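Nicotinate-nucleotide pyrophosphorylase (Ehrlichia chaffeensis, PDB 3L0G) probably catalyses the phosphoribosyl transfer to quinolinate, with decarboxylation, that yields nicotinate mononucleotide on the pathway to NAD. Local coordinates at residues F57-R62 against V118-I123; C68-L73 against Y86-K91; I110-I115 against I290-E295. All blocks are in the same frame, centred on the assembly; numbering follows the deposited sequence. Where two conformers were deposited one is given.

Contact 1. Residues F57-R62 against V118-I123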
loop_
_atom_site.group_PDB
_atom_site.type_symbol
_atom_site.label_atom_id
_atom_site.label_comp_id
_atom_site.label_asym_id
_atom_site.label_seq_id
_atom_site.Cartn_x
_atom_site.Cartn_y
_atom_site.Cartn_z
ATOM N N PHE C 57 23.094 0.550 -20.613
ATOM C CA PHE C 57 21.843 1.271 -20.862
ATOM C C PHE C 57 21.939 2.748 -20.516
ATOM O O PHE C 57 22.767 3.145 -19.704
ATOM C CB PHE C 57 20.707 0.625 -20.062
ATOM C CG PHE C 57 20.716 0.941 -18.592
ATOM C CD1 PHE C 57 20.010 2.029 -18.098
ATOM C CD2 PHE C 57 21.391 0.128 -17.691
ATOM C CE1 PHE C 57 19.997 2.322 -16.748
ATOM C CE2 PHE C 57 21.387 0.428 -16.329
ATOM C CZ PHE C 57 20.698 1.526 -15.866
ATOM N N ALA C 58 21.047 3.532 -21.115
ATOM C CA ALA C 58 20.830 4.931 -20.790
ATOM C C ALA C 58 19.349 5.312 -20.916
ATOM O O ALA C 58 18.651 4.891 -21.859
ATOM C CB ALA C 58 21.676 5.839 -21.715
ATOM N N ILE C 59 18.880 6.114 -19.970
ATOM C CA ILE C 59 17.562 6.696 -20.017
ATOM C C ILE C 59 17.794 8.083 -20.559
ATOM O O ILE C 59 18.441 8.878 -19.902
ATOM C CB ILE C 59 16.947 6.801 -18.592
ATOM C CG1 ILE C 59 16.872 5.419 -17.925
ATOM C CG2 ILE C 59 15.590 7.488 -18.631
ATOM C CD1 ILE C 59 15.586 4.712 -18.103
ATOM N N ASN C 60 17.277 8.358 -21.761
ATOM C CA ASN C 60 17.592 9.557 -22.505
ATOM C C ASN C 60 16.326 10.318 -22.832
ATOM O O ASN C 60 15.338 9.734 -23.267
ATOM C CB ASN C 60 18.325 9.187 -23.827
ATOM C CG ASN C 60 19.749 8.719 -23.593
ATOM O OD1 ASN C 60 20.438 9.222 -22.686
ATOM N ND2 ASN C 60 20.212 7.773 -24.422
ATOM N N THR C 61 16.344 11.621 -22.575
ATOM C CA THR C 61 15.288 12.519 -23.059
ATOM C C THR C 61 15.300 12.625 -24.585
ATOM O O THR C 61 16.362 12.517 -25.218
ATOM C CB THR C 61 15.462 13.928 -22.550
ATOM O OG1 THR C 61 16.548 14.569 -23.249
ATOM C CG2 THR C 61 15.702 13.950 -21.034
ATOM N N ARG C 62 14.121 12.848 -25.158
ATOM C CA ARG C 62 13.988 13.110 -26.576
ATOM C C ARG C 62 13.566 14.554 -26.834
ATOM O O ARG C 62 13.229 14.888 -27.973
ATOM C CB ARG C 62 12.955 12.182 -27.230
ATOM C CG ARG C 62 12.970 10.720 -26.816
ATOM C CD ARG C 62 14.282 10.041 -27.096
ATOM N NE ARG C 62 14.147 8.585 -27.006
ATOM C CZ ARG C 62 15.159 7.716 -26.940
ATOM N NH1 ARG C 62 16.435 8.131 -26.936
ATOM N NH2 ARG C 62 14.885 6.414 -26.866
ATOM N N VAL C 118 7.363 0.428 -16.721
ATOM C CA VAL C 118 6.988 1.030 -15.418
ATOM C C VAL C 118 7.793 2.307 -15.107
ATOM O O VAL C 118 7.235 3.367 -14.843
ATOM C CB VAL C 118 7.040 -0.040 -14.265
ATOM C CG1 VAL C 118 7.100 0.595 -12.846
ATOM C CG2 VAL C 118 5.815 -0.961 -14.381
ATOM N N ILE C 119 9.104 2.210 -15.188
ATOM C CA ILE C 119 9.946 3.338 -14.914
ATOM C C ILE C 119 9.681 4.474 -15.918
ATOM O O ILE C 119 9.539 5.632 -15.506
ATOM C CB ILE C 119 11.430 2.900 -14.896
ATOM C CG1 ILE C 119 11.700 2.088 -13.627
ATOM C CG2 ILE C 119 12.355 4.078 -14.947
ATOM C CD1 ILE C 119 13.055 1.319 -13.656
ATOM N N LEU C 120 9.572 4.156 -17.207
ATOM C CA LEU C 120 9.382 5.201 -18.191
ATOM C C LEU C 120 8.036 5.890 -17.956
ATOM O O LEU C 120 7.934 7.127 -18.038
ATOM C CB LEU C 120 9.513 4.671 -19.655
ATOM C CG LEU C 120 10.939 4.312 -20.117
ATOM C CD1 LEU C 120 10.917 3.791 -21.590
ATOM C CD2 LEU C 120 12.010 5.481 -19.967
ATOM N N ASN C 121 6.990 5.116 -17.679
ATOM C CA ASN C 121 5.645 5.735 -17.535
ATOM C C ASN C 121 5.665 6.698 -16.369
ATOM O O ASN C 121 5.088 7.817 -16.439
ATOM C CB ASN C 121 4.516 4.702 -17.395
ATOM C CG ASN C 121 4.226 3.941 -18.706
ATOM O OD1 ASN C 121 4.590 4.384 -19.793
ATOM N ND2 ASN C 121 3.592 2.784 -18.594
ATOM N N PHE C 122 6.346 6.303 -15.285
ATOM C CA PHE C 122 6.476 7.235 -14.134
ATOM C C PHE C 122 7.191 8.547 -14.490
ATOM O O PHE C 122 6.663 9.636 -14.201
ATOM C CB PHE C 122 7.154 6.604 -12.917
ATOM C CG PHE C 122 6.228 5.773 -12.050
ATOM C CD1 PHE C 122 6.500 4.450 -11.809
ATOM C CD2 PHE C 122 5.120 6.319 -11.459
ATOM C CE1 PHE C 122 5.670 3.676 -11.000
ATOM C CE2 PHE C 122 4.286 5.561 -10.617
ATOM C CZ PHE C 122 4.563 4.240 -10.408
ATOM N N ILE C 123 8.385 8.470 -15.085
ATOM C CA ILE C 123 9.180 9.686 -15.283
ATOM C C ILE C 123 8.600 10.547 -16.393
ATOM O O ILE C 123 8.656 11.770 -16.330
ATOM C CB ILE C 123 10.677 9.403 -15.502
ATOM C CG1 ILE C 123 10.930 8.634 -16.798
ATOM C CG2 ILE C 123 11.248 8.671 -14.280
ATOM C CD1 ILE C 123 12.370 8.279 -16.997
#
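I59, on strand 54-61, presents its two branches to helix 116-139 and meets a different residue with each. All the contacts across the pair are apolar. In one of the two conformers of I123, the branch methyl I59 CG2 packs against I123 CD1 at 3.7 Å, the two side chains running at a slant to one another. The longer arm ends beside L120, where I59 CD1 lies 4.1 Å from L120 CD2 and the two side chains pass in opposite directions. The first torsion explains this division: with CG1 placed beside the backbone N (chi1 -58°), CG2 points opposite that N, on the side of I123. Beta-branched isoleucine suits a strand, and its fork lets it touch two helix residues with separate branches.

Polar groups act at the margins. N60, whose side chain leaves from the other face of the strand, bonds through OD1 to T101 and through ND2 to D293, while R62 forms a salt bridge with D293. On the helix, N121 ND2 reaches R151 O of the second subunit. A long helix laid with its apolar flank on an antiparallel sheet is consistent with the alpha/beta N-terminal domain of the quinolinate phosphoribosyltransferase family, here completed by strand 290-294.

Contact 2. Residues C68-L73 against Y86-K91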
loop_
_atom_site.group_PDB
_atom_site.type_symbol
_atom_site.label_atom_id
_atom_site.label_comp_id
_atom_site.label_asym_id
_atom_site.label_seq_id
_atom_site.Cartn_x
_atom_site.Cartn_y
_atom_site.Cartn_z
ATOM N N CYS C 68 11.681 15.067 -13.539
ATOM C CA CYS C 68 10.890 14.707 -12.348
ATOM C C CYS C 68 10.627 13.202 -12.314
ATOM O O CYS C 68 10.364 12.592 -13.341
ATOM C CB CYS C 68 9.585 15.482 -12.318
ATOM S SG CYS C 68 8.784 15.522 -10.653
ATOM N N GLY C 69 10.719 12.604 -11.134
ATOM C CA GLY C 69 10.458 11.173 -10.959
ATOM C C GLY C 69 11.704 10.340 -10.779
ATOM O O GLY C 69 11.614 9.114 -10.733
ATOM N N ILE C 70 12.877 10.983 -10.700
ATOM C CA ILE C 70 14.131 10.235 -10.511
ATOM C C ILE C 70 14.151 9.364 -9.245
ATOM O O ILE C 70 14.673 8.234 -9.288
ATOM C CB ILE C 70 15.384 11.136 -10.555
ATOM C CG1 ILE C 70 15.566 11.751 -11.925
ATOM C CG2 ILE C 70 16.653 10.323 -10.236
ATOM C CD1 ILE C 70 16.005 10.724 -12.982
ATOM N N PRO C 71 13.583 9.854 -8.114
ATOM C CA PRO C 71 13.583 8.940 -6.933
ATOM C C PRO C 71 12.812 7.631 -7.158
ATOM O O PRO C 71 13.131 6.623 -6.550
ATOM C CB PRO C 71 12.954 9.795 -5.811
ATOM C CG PRO C 71 13.275 11.275 -6.245
ATOM C CD PRO C 71 13.101 11.212 -7.769
ATOM N N ILE C 72 11.840 7.628 -8.065
ATOM C CA ILE C 72 11.106 6.415 -8.361
ATOM C C ILE C 72 11.983 5.445 -9.138
ATOM O O ILE C 72 12.024 4.256 -8.844
ATOM C CB ILE C 72 9.836 6.712 -9.159
ATOM C CG1 ILE C 72 8.822 7.343 -8.220
ATOM C CG2 ILE C 72 9.291 5.429 -9.768
ATOM C CD1 ILE C 72 7.827 8.268 -8.893
ATOM N N LEU C 73 12.686 5.983 -10.123
ATOM C CA LEU C 73 13.645 5.235 -10.889
ATOM C C LEU C 73 14.714 4.642 -9.955
ATOM O O LEU C 73 15.061 3.466 -10.073
ATOM C CB LEU C 73 14.278 6.171 -11.923
ATOM C CG LEU C 73 15.384 5.567 -12.777
ATOM C CD1 LEU C 73 15.490 6.287 -14.155
ATOM C CD2 LEU C 73 16.722 5.570 -12.018
ATOM N N TYR C 86 24.057 1.578 -11.664
ATOM C CA TYR C 86 23.617 2.771 -12.368
ATOM C C TYR C 86 24.205 4.022 -11.718
ATOM O O TYR C 86 24.609 3.994 -10.557
ATOM C CB TYR C 86 22.079 2.847 -12.404
ATOM C CG TYR C 86 21.437 3.167 -11.052
ATOM C CD1 TYR C 86 21.080 4.469 -10.711
ATOM C CD2 TYR C 86 21.185 2.163 -10.130
ATOM C CE1 TYR C 86 20.508 4.755 -9.470
ATOM C CE2 TYR C 86 20.604 2.426 -8.902
ATOM C CZ TYR C 86 20.269 3.712 -8.559
ATOM O OH TYR C 86 19.699 3.970 -7.308
ATOM N N GLU C 87 24.222 5.112 -12.490
ATOM C CA GLU C 87 24.594 6.417 -11.989
ATOM C C GLU C 87 23.574 7.448 -12.454
ATOM O O GLU C 87 23.257 7.520 -13.648
ATOM C CB GLU C 87 25.984 6.811 -12.486
ATOM C CG GLU C 87 26.630 7.917 -11.643
ATOM C CD GLU C 87 27.085 7.416 -10.256
ATOM O OE1 GLU C 87 27.409 6.211 -10.116
ATOM O OE2 GLU C 87 27.118 8.226 -9.314
ATOM N N ILE C 88 23.098 8.259 -11.510
ATOM C CA ILE C 88 22.202 9.378 -11.791
ATOM C C ILE C 88 23.011 10.551 -12.294
ATOM O O ILE C 88 24.000 10.926 -11.675
ATOM C CB ILE C 88 21.479 9.850 -10.531
ATOM C CG1 ILE C 88 20.715 8.706 -9.881
ATOM C CG2 ILE C 88 20.507 10.920 -10.866
ATOM C CD1 ILE C 88 19.727 8.105 -10.779
ATOM N N HIS C 89 22.574 11.164 -13.389
ATOM C CA HIS C 89 23.258 12.344 -13.917
ATOM C C HIS C 89 22.428 13.616 -13.836
ATOM O O HIS C 89 22.962 14.712 -13.963
ATOM C CB HIS C 89 23.672 12.091 -15.359
ATOM C CG HIS C 89 24.519 10.882 -15.524
ATOM N ND1 HIS C 89 25.721 10.732 -14.866
ATOM C CD2 HIS C 89 24.348 9.765 -16.265
ATOM C CE1 HIS C 89 26.242 9.562 -15.181
ATOM N NE2 HIS C 89 25.430 8.952 -16.025
ATOM N N LYS C 90 21.120 13.478 -13.641
ATOM C CA LYS C 90 20.278 14.624 -13.420
ATOM C C LYS C 90 19.355 14.334 -12.219
ATOM O O LYS C 90 18.953 13.194 -12.001
ATOM C CB LYS C 90 19.489 14.942 -14.706
ATOM C CG LYS C 90 20.365 15.406 -15.890
ATOM C CD LYS C 90 20.934 16.799 -15.707
ATOM C CE LYS C 90 21.907 17.194 -16.838
ATOM N NZ LYS C 90 23.286 16.577 -16.625
ATOM N N LYS C 91 19.064 15.349 -11.424
ATOM C CA LYS C 91 18.160 15.229 -10.280
ATOM C C LYS C 91 16.842 15.928 -10.588
ATOM O O LYS C 91 16.751 16.776 -11.493
ATOM C CB LYS C 91 18.784 15.870 -9.013
#
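I70 lays its branch methyl CG2 over the end of I88, 3.8 Å from I88 CD1 and 4.0 Å from I88 CG2, the two isoleucines sliding past each other in opposite senses. This is helix-on-sheet packing in the N-terminal domain: I70 belongs to the first turn of helix 70-79, and I88 ends strand 84-88, which is the outermost strand on its side of the four-stranded antiparallel sheet. One turn further along the helix, L73 adds a second contact to the same methyl, L73 CD2 standing 4.1 Å from I88 CD1. The CG of L73 lies opposite its backbone N (chi1 177°), which carries the branched end toward the strand. I88 CD1 thus faces two side chains one turn apart, I70 and L73, and V103 on the adjacent strand 101-108 also touches I88 and L73. Beta-branched I88 suits the extended backbone of a strand, and apolar I70 and L73 suit the buried face of the helix.

G69 is the N-cap residue. Its positive phi of 105° would press a CB against the preceding carbonyl O, so glycine suits the place. D92 steadies this helix start from just beyond the second segment, its two carboxylate oxygens accepting bonds from G69 N and I70 N. Past the strand, K90 turns its amine back on its own chain, with NZ 3.3 Å from H89 O and above the carbonyl plane. I70 also touches the backbone of K90: I70 CG1 lies 3.7 Å from K90 O.

Contact 3. Residues I110-I115 against I290-E295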
loop_
_atom_site.group_PDB
_atom_site.type_symbol
_atom_site.label_atom_id
_atom_site.label_comp_id
_atom_site.label_asym_id
_atom_site.label_seq_id
_atom_site.Cartn_x
_atom_site.Cartn_y
_atom_site.Cartn_z
ATOM N N ILE C 110 17.802 -9.440 -18.310
ATOM C CA ILE C 110 16.625 -10.148 -17.815
ATOM C C ILE C 110 15.974 -9.381 -16.669
ATOM O O ILE C 110 14.777 -9.525 -16.459
ATOM C CB ILE C 110 16.969 -11.655 -17.435
ATOM C CG1 ILE C 110 15.704 -12.510 -17.358
ATOM C CG2 ILE C 110 17.755 -11.742 -16.110
ATOM C CD1 ILE C 110 15.969 -14.014 -17.101
ATOM N N TYR C 111 16.743 -8.548 -15.947
ATOM C CA TYR C 111 16.214 -7.771 -14.815
ATOM C C TYR C 111 15.808 -6.341 -15.182
ATOM O O TYR C 111 14.894 -5.805 -14.575
ATOM C CB TYR C 111 17.211 -7.746 -13.633
ATOM C CG TYR C 111 17.287 -9.081 -12.896
ATOM C CD1 TYR C 111 16.353 -9.402 -11.895
ATOM C CD2 TYR C 111 18.268 -10.018 -13.197
ATOM C CE1 TYR C 111 16.399 -10.626 -11.226
ATOM C CE2 TYR C 111 18.325 -11.260 -12.521
ATOM C CZ TYR C 111 17.384 -11.549 -11.539
ATOM O OH TYR C 111 17.410 -12.757 -10.869
ATOM N N LEU C 112 16.435 -5.760 -16.206
ATOM C CA LEU C 112 16.095 -4.412 -16.681
ATOM C C LEU C 112 14.840 -4.328 -17.558
ATOM O O LEU C 112 14.032 -3.421 -17.391
ATOM C CB LEU C 112 17.287 -3.832 -17.455
ATOM C CG LEU C 112 17.225 -2.411 -18.002
ATOM C CD1 LEU C 112 17.069 -1.410 -16.877
ATOM C CD2 LEU C 112 18.508 -2.143 -18.850
ATOM N N LEU C 113 14.687 -5.226 -18.522
ATOM C CA LEU C 113 13.598 -5.099 -19.493
ATOM C C LEU C 113 12.187 -5.219 -18.900
ATOM O O LEU C 113 11.279 -4.545 -19.345
ATOM C CB LEU C 113 13.787 -6.071 -20.683
ATOM C CG LEU C 113 15.083 -5.883 -21.531
ATOM C CD1 LEU C 113 14.944 -6.574 -22.864
ATOM C CD2 LEU C 113 15.402 -4.418 -21.755
ATOM N N PRO C 114 11.993 -6.060 -17.889
ATOM C CA PRO C 114 10.654 -6.142 -17.267
ATOM C C PRO C 114 10.183 -4.924 -16.473
ATOM O O PRO C 114 8.985 -4.805 -16.166
ATOM C CB PRO C 114 10.775 -7.353 -16.333
ATOM C CG PRO C 114 11.857 -8.161 -16.922
ATOM C CD PRO C 114 12.865 -7.143 -17.431
ATOM N N ILE C 115 11.100 -4.019 -16.154
ATOM C CA ILE C 115 10.746 -2.802 -15.408
ATOM C C ILE C 115 10.825 -1.553 -16.271
ATOM O O ILE C 115 10.471 -0.454 -15.819
ATOM C CB ILE C 115 11.628 -2.635 -14.110
ATOM C CG1 ILE C 115 13.123 -2.553 -14.465
ATOM C CG2 ILE C 115 11.345 -3.779 -13.076
ATOM C CD1 ILE C 115 14.044 -2.288 -13.309
ATOM N N ILE C 290 10.803 10.265 -23.231
ATOM C CA ILE C 290 12.025 9.769 -22.582
ATOM C C ILE C 290 12.086 8.276 -22.882
ATOM O O ILE C 290 11.067 7.609 -22.801
ATOM C CB ILE C 290 11.962 9.969 -21.053
ATOM C CG1 ILE C 290 11.763 11.457 -20.722
ATOM C CG2 ILE C 290 13.224 9.417 -20.351
ATOM C CD1 ILE C 290 11.406 11.757 -19.235
ATOM N N GLY C 291 13.255 7.759 -23.257
ATOM C CA GLY C 291 13.365 6.346 -23.665
ATOM C C GLY C 291 14.481 5.607 -22.991
ATOM O O GLY C 291 15.298 6.219 -22.345
ATOM N N LEU C 292 14.519 4.286 -23.171
ATOM C CA LEU C 292 15.576 3.436 -22.652
ATOM C C LEU C 292 16.378 2.910 -23.842
ATOM O O LEU C 292 15.860 2.158 -24.658
ATOM C CB LEU C 292 14.988 2.266 -21.862
ATOM C CG LEU C 292 16.010 1.268 -21.271
ATOM C CD1 LEU C 292 17.002 1.970 -20.374
ATOM C CD2 LEU C 292 15.297 0.158 -20.492
ATOM N N ASP C 293 17.628 3.338 -23.943
ATOM C CA ASP C 293 18.487 2.997 -25.064
ATOM C C ASP C 293 19.489 1.978 -24.549
ATOM O O ASP C 293 20.092 2.184 -23.486
ATOM C CB ASP C 293 19.212 4.230 -25.618
ATOM C CG ASP C 293 18.260 5.225 -26.349
ATOM O OD1 ASP C 293 17.254 4.809 -26.970
ATOM O OD2 ASP C 293 18.524 6.446 -26.323
ATOM N N ILE C 294 19.648 0.899 -25.300
ATOM C CA ILE C 294 20.477 -0.252 -24.933
ATOM C C ILE C 294 21.588 -0.475 -25.949
ATOM O O ILE C 294 21.349 -0.408 -27.123
ATOM C CB ILE C 294 19.638 -1.569 -24.948
ATOM C CG1 ILE C 294 18.591 -1.569 -23.834
ATOM C CG2 ILE C 294 20.523 -2.774 -24.821
ATOM C CD1 ILE C 294 19.082 -1.048 -22.499
ATOM N N GLU C 295 22.796 -0.759 -25.476
ATOM C CA GLU C 295 23.883 -1.255 -26.339
ATOM C C GLU C 295 24.267 -2.681 -25.887
ATOM O O GLU C 295 24.624 -2.892 -24.698
ATOM C CB GLU C 295 25.100 -0.347 -26.227
#
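L112 is the residue of 110-115 that reaches strand 290-294, and it does so at two points. Just before it, the ring of Y111 stacks on H83 and so serves another neighbour. L112 then extends toward the strand, its CG lying opposite the backbone N (chi1 -177°). It meets L292 with its branch carbon, L112 CG coming within 4.1 Å of L292 CD2, and I294 with one methyl, L112 CD2 lying 3.9 Å from I294 CD1; each pair of side chains meets end to end. L292 and I294 are two apart on the strand and so face the same way, while D293 between them alternates away. Long, flexible leucine suits a place where one helix residue must span two strand positions. L113, next in line, packs on H187 of the second subunit. I115 N bonds back to L112 O at 3.2 Å, holding the turn that leads into the next helix. The contact shows residues near the C-terminus returning as an edge strand of the N-terminal-domain sheet and packing on the region of helix 109-112. The segment carries the end part of that helix and leads toward helix 116-139, with F57 of strand 54-61 touching L112, L292 and I294 alike, and E116 of helix 116-139 packing on L292.

In the fold
All three contacts press helical segments on one four-stranded antiparallel sheet by apolar side chains. Contacts 1 and 3 are buried and hold adjacent strands, 54-61 and 290-294, to successive helices; A58 O and D293 N probably bond between those strands. Contact 2, on the opposite outermost strand, is only partly buried, and it mixes aliphatic carbons with a backbone carbonyl. It joins contact 1 where I119 and F122 pack on L73 and I72, but does not touch contact 3. The second subunit reaches contacts 1 and 3 and leaves both segments of contact 2 untouched. Contact 3 also brings the C-terminal strand back onto the N-terminal domain.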